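Local coordinates for protein DHC, diheme cytochrome c (Rhodobacter sphaeroides, PDB 2FWT) that carries two covalently bound c-type hemes and probably shuttles electrons, with the oxygen-binding sphaeroides heme protein SHP as a likely partner, at residues L2-D6 / P7-T11; P38-G42 / E43-L47; L83-E87 / L88-K92. All coordinates share one frame; numbering follows the deposited sequence.

Contact 1 (L2-D6 / P7-T11); sequences LVVTD and PLTRT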
# COMPACT_ATOMS: atom_id res chain seq x y z
N LEU A 2 3.52 -9.00 4.21
CA LEU A 2 2.68 -9.76 5.17
C LEU A 2 1.30 -9.11 5.36
O LEU A 2 0.52 -9.01 4.41
CB LEU A 2 3.44 -9.93 6.50
CG LEU A 2 2.91 -10.94 7.53
CD1 LEU A 2 2.75 -12.36 6.97
CD2 LEU A 2 3.85 -10.95 8.72
N VAL A 3 1.02 -8.65 6.57
CA VAL A 3 -0.33 -8.38 7.01
C VAL A 3 -0.34 -7.20 7.98
O VAL A 3 0.52 -7.11 8.88
CB VAL A 3 -0.88 -9.69 7.64
CG1 VAL A 3 -1.54 -9.48 9.00
CG2 VAL A 3 -1.77 -10.38 6.67
N VAL A 4 -1.29 -6.29 7.81
CA VAL A 4 -1.40 -5.16 8.70
C VAL A 4 -2.17 -5.63 9.92
O VAL A 4 -3.35 -5.94 9.82
CB VAL A 4 -2.17 -3.96 8.09
CG1 VAL A 4 -2.33 -2.90 9.14
CG2 VAL A 4 -1.44 -3.38 6.87
N THR A 5 -1.47 -5.64 11.04
CA THR A 5 -2.05 -6.08 12.32
C THR A 5 -2.50 -4.89 13.17
O THR A 5 -3.37 -5.03 14.05
CB THR A 5 -1.04 -6.93 13.09
OG1 THR A 5 -1.66 -7.40 14.30
CG2 THR A 5 0.27 -6.12 13.40
N ASP A 6 -1.94 -3.72 12.91
CA ASP A 6 -2.32 -2.53 13.62
C ASP A 6 -3.79 -2.14 13.40
O ASP A 6 -4.18 -1.80 12.29
CB ASP A 6 -1.44 -1.39 13.19
CG ASP A 6 -1.65 -0.17 14.01
OD1 ASP A 6 -2.03 0.86 13.45
OD2 ASP A 6 -1.44 -0.25 15.26
N PRO A 7 -4.61 -2.19 14.46
CA PRO A 7 -6.04 -1.88 14.29
C PRO A 7 -6.38 -0.53 13.66
O PRO A 7 -7.23 -0.49 12.78
CB PRO A 7 -6.59 -1.99 15.72
CG PRO A 7 -5.66 -2.95 16.37
CD PRO A 7 -4.32 -2.63 15.84
N LEU A 8 -5.70 0.55 14.05
CA LEU A 8 -6.00 1.86 13.48
C LEU A 8 -5.67 1.90 12.00
O LEU A 8 -6.41 2.45 11.21
CB LEU A 8 -5.14 2.94 14.14
CG LEU A 8 -5.65 4.36 14.40
CD1 LEU A 8 -4.50 5.31 14.48
CD2 LEU A 8 -6.80 4.88 13.61
N THR A 9 -4.49 1.39 11.65
CA THR A 9 -4.08 1.38 10.25
C THR A 9 -5.01 0.47 9.45
O THR A 9 -5.46 0.86 8.39
CB THR A 9 -2.62 0.94 10.10
OG1 THR A 9 -1.79 1.83 10.87
CG2 THR A 9 -2.22 0.95 8.64
N ARG A 10 -5.30 -0.73 9.97
CA ARG A 10 -6.14 -1.67 9.24
C ARG A 10 -7.53 -1.06 8.99
O ARG A 10 -8.06 -1.19 7.90
CB ARG A 10 -6.23 -3.03 9.95
CG ARG A 10 -7.19 -4.09 9.34
CD ARG A 10 -6.57 -4.85 8.18
NE ARG A 10 -7.37 -5.88 7.48
CZ ARG A 10 -8.58 -5.72 6.92
NH1 ARG A 10 -9.28 -4.58 7.02
NH2 ARG A 10 -9.14 -6.76 6.28
N THR A 11 -8.06 -0.35 9.98
CA THR A 11 -9.35 0.32 9.87
C THR A 11 -9.33 1.49 8.92
O THR A 11 -10.15 1.57 8.01
CB THR A 11 -9.78 0.83 11.28
OG1 THR A 11 -10.08 -0.32 12.08
CG2 THR A 11 -11.01 1.71 11.21
O HOH W 1 -3.83 0.72 16.43

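Contact 2 (P38-G42 / E43-L47); sequences PNHFG and EDASL. With HEC (heme c), chain C.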
# COMPACT_ATOMS: atom_id res chain seq x y z
N PRO A 38 -5.05 14.54 1.80
CA PRO A 38 -6.13 15.25 1.06
C PRO A 38 -6.07 15.12 -0.45
O PRO A 38 -7.10 15.33 -1.15
CB PRO A 38 -5.93 16.72 1.47
CG PRO A 38 -5.34 16.63 2.85
CD PRO A 38 -4.31 15.48 2.65
N ASN A 39 -4.89 14.80 -0.96
CA ASN A 39 -4.65 14.64 -2.39
C ASN A 39 -4.01 13.28 -2.64
O ASN A 39 -2.93 13.17 -3.17
CB ASN A 39 -3.72 15.74 -2.88
CG ASN A 39 -4.25 17.12 -2.55
OD1 ASN A 39 -5.26 17.53 -3.09
ND2 ASN A 39 -3.57 17.83 -1.66
N HIS A 40 -4.74 12.25 -2.25
CA HIS A 40 -4.27 10.86 -2.25
C HIS A 40 -4.83 10.25 -3.51
O HIS A 40 -5.97 9.82 -3.54
CB HIS A 40 -4.85 10.14 -1.00
CG HIS A 40 -4.44 8.71 -0.83
ND1 HIS A 40 -3.19 8.34 -0.38
CD2 HIS A 40 -5.15 7.56 -0.93
CE1 HIS A 40 -3.14 7.02 -0.27
NE2 HIS A 40 -4.32 6.51 -0.59
N PHE A 41 -4.03 10.24 -4.55
CA PHE A 41 -4.40 9.61 -5.80
C PHE A 41 -5.76 10.02 -6.31
O PHE A 41 -6.53 9.18 -6.80
CB PHE A 41 -4.31 8.10 -5.71
CG PHE A 41 -3.00 7.63 -5.24
CD1 PHE A 41 -2.84 7.14 -3.96
CD2 PHE A 41 -1.89 7.69 -6.07
CE1 PHE A 41 -1.61 6.71 -3.52
CE2 PHE A 41 -0.65 7.28 -5.63
CZ PHE A 41 -0.51 6.78 -4.34
N GLY A 42 -6.04 11.32 -6.21
CA GLY A 42 -7.31 11.89 -6.68
C GLY A 42 -8.43 11.92 -5.66
O GLY A 42 -9.49 12.50 -5.95
N GLU A 43 -8.24 11.30 -4.49
CA GLU A 43 -9.28 11.20 -3.47
C GLU A 43 -8.83 11.85 -2.17
O GLU A 43 -7.65 11.98 -1.92
CB GLU A 43 -9.68 9.74 -3.21
CG GLU A 43 -10.00 9.00 -4.52
CD GLU A 43 -11.00 7.85 -4.40
OE1 GLU A 43 -11.26 7.33 -3.29
OE2 GLU A 43 -11.52 7.45 -5.46
N ASP A 44 -9.79 12.30 -1.39
CA ASP A 44 -9.51 12.87 -0.09
C ASP A 44 -9.53 11.79 0.98
O ASP A 44 -10.59 11.38 1.48
CB ASP A 44 -10.52 13.99 0.24
CG ASP A 44 -10.27 14.62 1.62
OD1 ASP A 44 -9.36 14.17 2.34
OD2 ASP A 44 -11.01 15.56 1.98
N ALA A 45 -8.34 11.34 1.36
CA ALA A 45 -8.18 10.29 2.38
C ALA A 45 -7.79 10.86 3.75
O ALA A 45 -7.36 10.13 4.64
CB ALA A 45 -7.15 9.29 1.94
N SER A 46 -7.97 12.16 3.93
CA SER A 46 -7.47 12.84 5.13
C SER A 46 -8.09 12.32 6.43
O SER A 46 -9.19 11.74 6.42
CB SER A 46 -7.62 14.36 4.97
OG SER A 46 -8.99 14.70 4.84
N LEU A 47 -7.32 12.46 7.51
CA LEU A 47 -7.59 11.93 8.83
C LEU A 47 -7.31 13.04 9.82
O LEU A 47 -6.63 14.01 9.52
CB LEU A 47 -6.54 10.85 9.17
CG LEU A 47 -6.41 9.66 8.26
CD1 LEU A 47 -5.17 8.92 8.67
CD2 LEU A 47 -7.65 8.84 8.41
FE HEC C . -5.00 4.67 -0.56
CHA HEC C . -3.68 3.97 -3.60
CHB HEC C . -2.06 3.72 0.94
CHC HEC C . -6.35 5.26 2.49
CHD HEC C . -7.87 5.78 -2.03
NA HEC C . -3.23 3.95 -1.19
C1A HEC C . -2.88 3.74 -2.51
C2A HEC C . -1.54 3.24 -2.60
C3A HEC C . -1.08 3.16 -1.33
C4A HEC C . -2.14 3.60 -0.43
CMA HEC C . 0.28 2.67 -0.88
CAA HEC C . -0.82 2.87 -3.90
CBA HEC C . -1.20 1.49 -4.42
CGA HEC C . -0.26 1.09 -5.54
O1A HEC C . 0.85 0.60 -5.23
O2A HEC C . -0.61 1.25 -6.73
NB HEC C . -4.33 4.52 1.35
C1B HEC C . -3.06 4.18 1.76
C2B HEC C . -2.97 4.36 3.19
C3B HEC C . -4.17 4.81 3.61
C4B HEC C . -5.06 4.85 2.47
CMB HEC C . -1.65 4.14 3.96
CAB HEC C . -4.61 5.20 5.04
CBB HEC C . -4.00 6.34 5.52
NC HEC C . -6.78 5.37 0.09
C1C HEC C . -7.14 5.53 1.41
C2C HEC C . -8.51 5.97 1.47
C3C HEC C . -8.94 6.13 0.22
C4C HEC C . -7.86 5.74 -0.67
CMC HEC C . -9.27 6.24 2.78
CAC HEC C . -10.34 6.63 -0.24
CBC HEC C . -10.81 7.83 0.24
ND HEC C . -5.63 4.86 -2.45
C1D HEC C . -6.86 5.38 -2.85
C2D HEC C . -6.93 5.41 -4.29
C3D HEC C . -5.64 4.85 -4.80
C4D HEC C . -4.90 4.53 -3.59
CMD HEC C . -8.05 5.94 -5.15
CAD HEC C . -5.26 4.68 -6.27
CBD HEC C . -5.72 3.30 -6.74
CGD HEC C . -5.45 3.09 -8.21
O1D HEC C . -4.64 3.87 -8.78
O2D HEC C . -6.05 2.13 -8.79

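Contact 3 (L83-E87 / L88-K92); sequences LRISE and LPWFK. With HEC (heme c), chain C.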
# COMPACT_ATOMS: atom_id res chain seq x y z
N LEU A 83 5.56 6.62 -4.54
CA LEU A 83 4.32 6.65 -3.81
C LEU A 83 3.53 5.35 -3.96
O LEU A 83 2.56 5.15 -3.22
CB LEU A 83 3.44 7.80 -4.27
CG LEU A 83 3.51 9.17 -3.56
CD1 LEU A 83 4.56 9.30 -2.51
CD2 LEU A 83 3.54 10.29 -4.60
N ARG A 84 3.92 4.49 -4.91
CA ARG A 84 3.13 3.29 -5.23
C ARG A 84 3.99 2.05 -5.12
O ARG A 84 5.12 2.02 -5.68
CB ARG A 84 2.53 3.36 -6.65
CG ARG A 84 1.49 4.39 -6.81
CD ARG A 84 0.99 4.43 -8.23
NE ARG A 84 -0.20 5.26 -8.49
CZ ARG A 84 -1.47 4.88 -8.42
NH1 ARG A 84 -1.82 3.70 -7.96
NH2 ARG A 84 -2.42 5.74 -8.77
N ILE A 85 3.45 1.04 -4.45
CA ILE A 85 4.01 -0.30 -4.48
C ILE A 85 4.10 -0.79 -5.94
O ILE A 85 5.11 -1.37 -6.36
CB ILE A 85 3.16 -1.27 -3.65
CG1 ILE A 85 3.14 -0.85 -2.15
CG2 ILE A 85 3.70 -2.70 -3.77
CD1 ILE A 85 1.94 -1.39 -1.40
N SER A 86 3.05 -0.51 -6.70
CA SER A 86 2.92 -0.93 -8.09
C SER A 86 3.91 -0.26 -9.05
O SER A 86 3.97 -0.63 -10.21
CB SER A 86 1.48 -0.72 -8.56
OG SER A 86 1.14 0.64 -8.63
N GLU A 87 4.68 0.72 -8.56
CA GLU A 87 5.74 1.37 -9.34
C GLU A 87 7.16 0.97 -8.92
O GLU A 87 8.14 1.44 -9.49
CB GLU A 87 5.60 2.90 -9.26
CG GLU A 87 4.38 3.41 -10.01
CD GLU A 87 4.47 3.27 -11.53
OE1 GLU A 87 5.51 3.65 -12.13
OE2 GLU A 87 3.49 2.81 -12.15
N LEU A 88 7.28 0.08 -7.94
CA LEU A 88 8.59 -0.35 -7.50
C LEU A 88 9.30 -1.17 -8.56
O LEU A 88 8.66 -1.92 -9.27
CB LEU A 88 8.50 -1.17 -6.22
CG LEU A 88 8.05 -0.39 -4.99
CD1 LEU A 88 7.82 -1.36 -3.87
CD2 LEU A 88 9.06 0.68 -4.61
N PRO A 89 10.64 -1.07 -8.61
CA PRO A 89 11.39 -1.88 -9.57
C PRO A 89 11.03 -3.38 -9.58
O PRO A 89 10.72 -3.93 -10.66
CB PRO A 89 12.84 -1.61 -9.15
CG PRO A 89 12.76 -0.18 -8.68
CD PRO A 89 11.54 -0.19 -7.85
N TRP A 90 11.01 -4.04 -8.43
CA TRP A 90 10.69 -5.47 -8.42
C TRP A 90 9.29 -5.72 -8.95
O TRP A 90 9.03 -6.73 -9.62
CB TRP A 90 10.89 -6.10 -7.04
CG TRP A 90 9.91 -5.70 -5.95
CD1 TRP A 90 10.13 -4.86 -4.94
CD2 TRP A 90 8.57 -6.18 -5.80
NE1 TRP A 90 8.99 -4.76 -4.13
CE2 TRP A 90 8.03 -5.58 -4.64
CE3 TRP A 90 7.79 -7.10 -6.50
CZ2 TRP A 90 6.72 -5.81 -4.21
CZ3 TRP A 90 6.49 -7.33 -6.07
CH2 TRP A 90 5.98 -6.69 -4.93
N PHE A 91 8.37 -4.81 -8.64
CA PHE A 91 6.97 -5.02 -8.98
C PHE A 91 6.80 -4.96 -10.48
O PHE A 91 6.14 -5.81 -11.09
CB PHE A 91 6.11 -3.93 -8.33
CG PHE A 91 4.65 -4.17 -8.45
CD1 PHE A 91 3.93 -4.65 -7.37
CD2 PHE A 91 3.98 -3.92 -9.63
CE1 PHE A 91 2.55 -4.86 -7.49
CE2 PHE A 91 2.59 -4.13 -9.75
CZ PHE A 91 1.89 -4.60 -8.70
N LYS A 92 7.39 -3.94 -11.09
CA LYS A 92 7.32 -3.78 -12.54
C LYS A 92 7.96 -4.98 -13.26
O LYS A 92 7.40 -5.52 -14.23
CB LYS A 92 8.04 -2.49 -12.94
CG LYS A 92 7.28 -1.19 -12.54
CD LYS A 92 6.12 -0.91 -13.48
CE LYS A 92 5.39 0.36 -13.10
NZ LYS A 92 4.27 0.69 -14.02
FE HEC C . -5.00 4.67 -0.56
CHA HEC C . -3.68 3.97 -3.60
CHB HEC C . -2.06 3.72 0.94
CHC HEC C . -6.35 5.26 2.49
CHD HEC C . -7.87 5.78 -2.03
NA HEC C . -3.23 3.95 -1.19
C1A HEC C . -2.88 3.74 -2.51
C2A HEC C . -1.54 3.24 -2.60
C3A HEC C . -1.08 3.16 -1.33
C4A HEC C . -2.14 3.60 -0.43
CMA HEC C . 0.28 2.67 -0.88
CAA HEC C . -0.82 2.87 -3.90
CBA HEC C . -1.20 1.49 -4.42
CGA HEC C . -0.26 1.09 -5.54
O1A HEC C . 0.85 0.60 -5.23
O2A HEC C . -0.61 1.25 -6.73
NB HEC C . -4.33 4.52 1.35
C1B HEC C . -3.06 4.18 1.76
C2B HEC C . -2.97 4.36 3.19
C3B HEC C . -4.17 4.81 3.61
C4B HEC C . -5.06 4.85 2.47
CMB HEC C . -1.65 4.14 3.96
CAB HEC C . -4.61 5.20 5.04
CBB HEC C . -4.00 6.34 5.52
NC HEC C . -6.78 5.37 0.09
C1C HEC C . -7.14 5.53 1.41
C2C HEC C . -8.51 5.97 1.47
C3C HEC C . -8.94 6.13 0.22
C4C HEC C . -7.86 5.74 -0.67
CMC HEC C . -9.27 6.24 2.78
CAC HEC C . -10.34 6.63 -0.24
CBC HEC C . -10.81 7.83 0.24
ND HEC C . -5.63 4.86 -2.45
C1D HEC C . -6.86 5.38 -2.85
C2D HEC C . -6.93 5.41 -4.29
C3D HEC C . -5.64 4.85 -4.80
C4D HEC C . -4.90 4.53 -3.59
CMD HEC C . -8.05 5.94 -5.15
CAD HEC C . -5.26 4.68 -6.27
CBD HEC C . -5.72 3.30 -6.74
CGD HEC C . -5.45 3.09 -8.21
O1D HEC C . -4.64 3.87 -8.78
O2D HEC C . -6.05 2.13 -8.79
O HOH W 2 2.59 -1.60 -12.40

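Contact 1 (L2-D6 / P7-T11)
Asp6 sits at the N-cap of the helix that begins at Pro7, and its carbonyl starts the helical bonding: Arg10 N donates to Asp6 O over 2.8 Å, nearly straight at 167°. The side chain of Asp6 turns back over the same first turn. With CG anti to the backbone N (chi1 -172°), the carboxylate folds toward Thr9, and its OD1 is gripped twice by that residue. Thr9 OG1 donates to Asp6 OD1 at 2.8 Å, arriving on the anti side and only slightly out of the carboxylate plane, whereas Thr9 N reaches Asp6 OD1 at 3.1 Å from well above that plane. The second oxygen is tied in through water: a single molecule donates to Asp6 OD2 and accepts from Leu8 N, so another amide of the first turn is met as well. Pro7, which has no N-H to satisfy, fits the first helical position. Without the carboxylate, as with an alanine here, Thr9 N and Thr9 OG1 would probably lose their shared acceptor and the bridging water one of its holds, fraying the helix start. Val4 adds an apolar contact. Its CG1 meets the methyl CG2 of Thr9 at 3.9 Å, the two side chains crossing at about a right angle, and also lies 4.0 Å from Arg10 CB. Helix 49-61 packs on the same turn, with Tyr58 against Asp6 and Thr9, and Ile55 against Thr9. The arrangement is a classic aspartate N-cap, here opening the short helix 7-12 that leads directly into Cys13, a covalent attachment point of the first heme.

Contact 2 (P38-G42 / E43-L47)
Ala45 CB meets the His40 ring obliquely, while Phe41 CD1 stands over the centre of one face of that ring, 3.6 Å above its plane; His40 NE2 lies in plane at the edge of the Phe41 ring, and the methine CHB of the heme lies at the imidazole edge, in plane. On the heme side, Phe41 CD1 comes within 3.3 Å of the methine carbon CHA, and the phenyl ring flanks the bond from His40 to the metal. His40 NE2 binds the iron at 2.0 Å, and His17 supplies the other axial nitrogen. The imidazole is carried toward the porphyrin because His40 CG stands anti to the backbone N (chi1 -178°). His40 CB packs against Ala45 CB at 3.8 Å, and the Ala45 methyl in turn rests on the pyrrole carbon C2C of the heme. Behind these groups the chain reverses in a type I' beta turn from His40 to Glu43, closed as a two-residue hairpin loop by a reciprocal pair of backbone bonds, His40 N to Glu43 O and Glu43 N to His40 O, each 2.9 Å. Gly42 adopts backbone angles at which a CB would jam against the preceding carbonyl oxygen. Glu43 runs out along the porphyrin rim, its OE1 3.3 Å from the heme carbon CAC. Farther from the iron, Asp44 forms an Asx turn: its OD1 accepts from Ser46 N nearly along the C-O axis, and from Ser46 OG at 2.6 Å through the syn lone pair. Ser46 CB packs against Pro38 CG, bringing together the two chain ends of the reversal.

Contact 3 (L83-E87 / L88-K92)
Phe91 lies against Ser86 and Ile85, and its side chain can be followed outward from the helix. CB touches the carbonyl oxygen Ile85 O at 3.4 Å, and CG is close to both that oxygen and Ser86 CA. Of the ortho carbons, CD1 faces the methyl CG2 of Ile85, while CD2 approaches Ser86 O. Farther out, CE1 lies over Ser86 CA, and CE2 and CZ also reach Ser86 CB. The ring is laid across Ser86 because Phe91 CG stands anti to the backbone N (chi1 -171°), and the result is a CH-pi contact: Ser86 CA sits 3.5 Å from the centroid of the Phe91 ring, 11° off its normal. Beyond the ring, His95, an axial ligand of the second heme, stacks on Phe91. Between the segments, Leu88 N donates to Ile85 O at 3.1 Å. A salt bridge closes the outer side: Lys92 NZ meets Glu87 OE2 at 2.9 Å from above the carboxylate plane, both chains being bent at chi2, and a water donating to Ser86 O is held weakly by the same amine. The other side of 83-87 grips the propionates of the first heme. Arg84 NH1 donates to both O2A and O1D, and Arg84 NH2 also to O1D, so one guanidinium bridges the two carboxylates and probably offsets much of their charge. Ser86 adds two bonds to one propionate, from its N to O1A and from Ser86 OG to O2A at 2.7 Å. The segment is thus a propionate-binding loop of the first heme, running through the 3-10 turn 85-87 into helix 89-98, whose Trp90 and Phe91 belong to the pocket of the second heme.

In the fold
All three contacts are local, each partly buried, and each mixes sheltered with solvent-facing residues. Contacts 1 and 3 both lead into a helix, 7-12 and 89-98 respectively, whereas contact 2 reverses the chain between helices 27-34 and 49-61. Their chemistry follows the part of the heme they meet, if any: contact 1 touches no porphyrin and relies on capping bonds, contact 2 supplies an axial ligand and apolar cover, and contact 3 brings charge and hydroxyl to the propionates. Contacts 2 and 3 share the first heme and meet directly, Phe41 CD2 lying 3.4 Å from Arg84 NH2. Contact 1 stands apart, across the chain's centre from contact 3, which alone reaches both hemes.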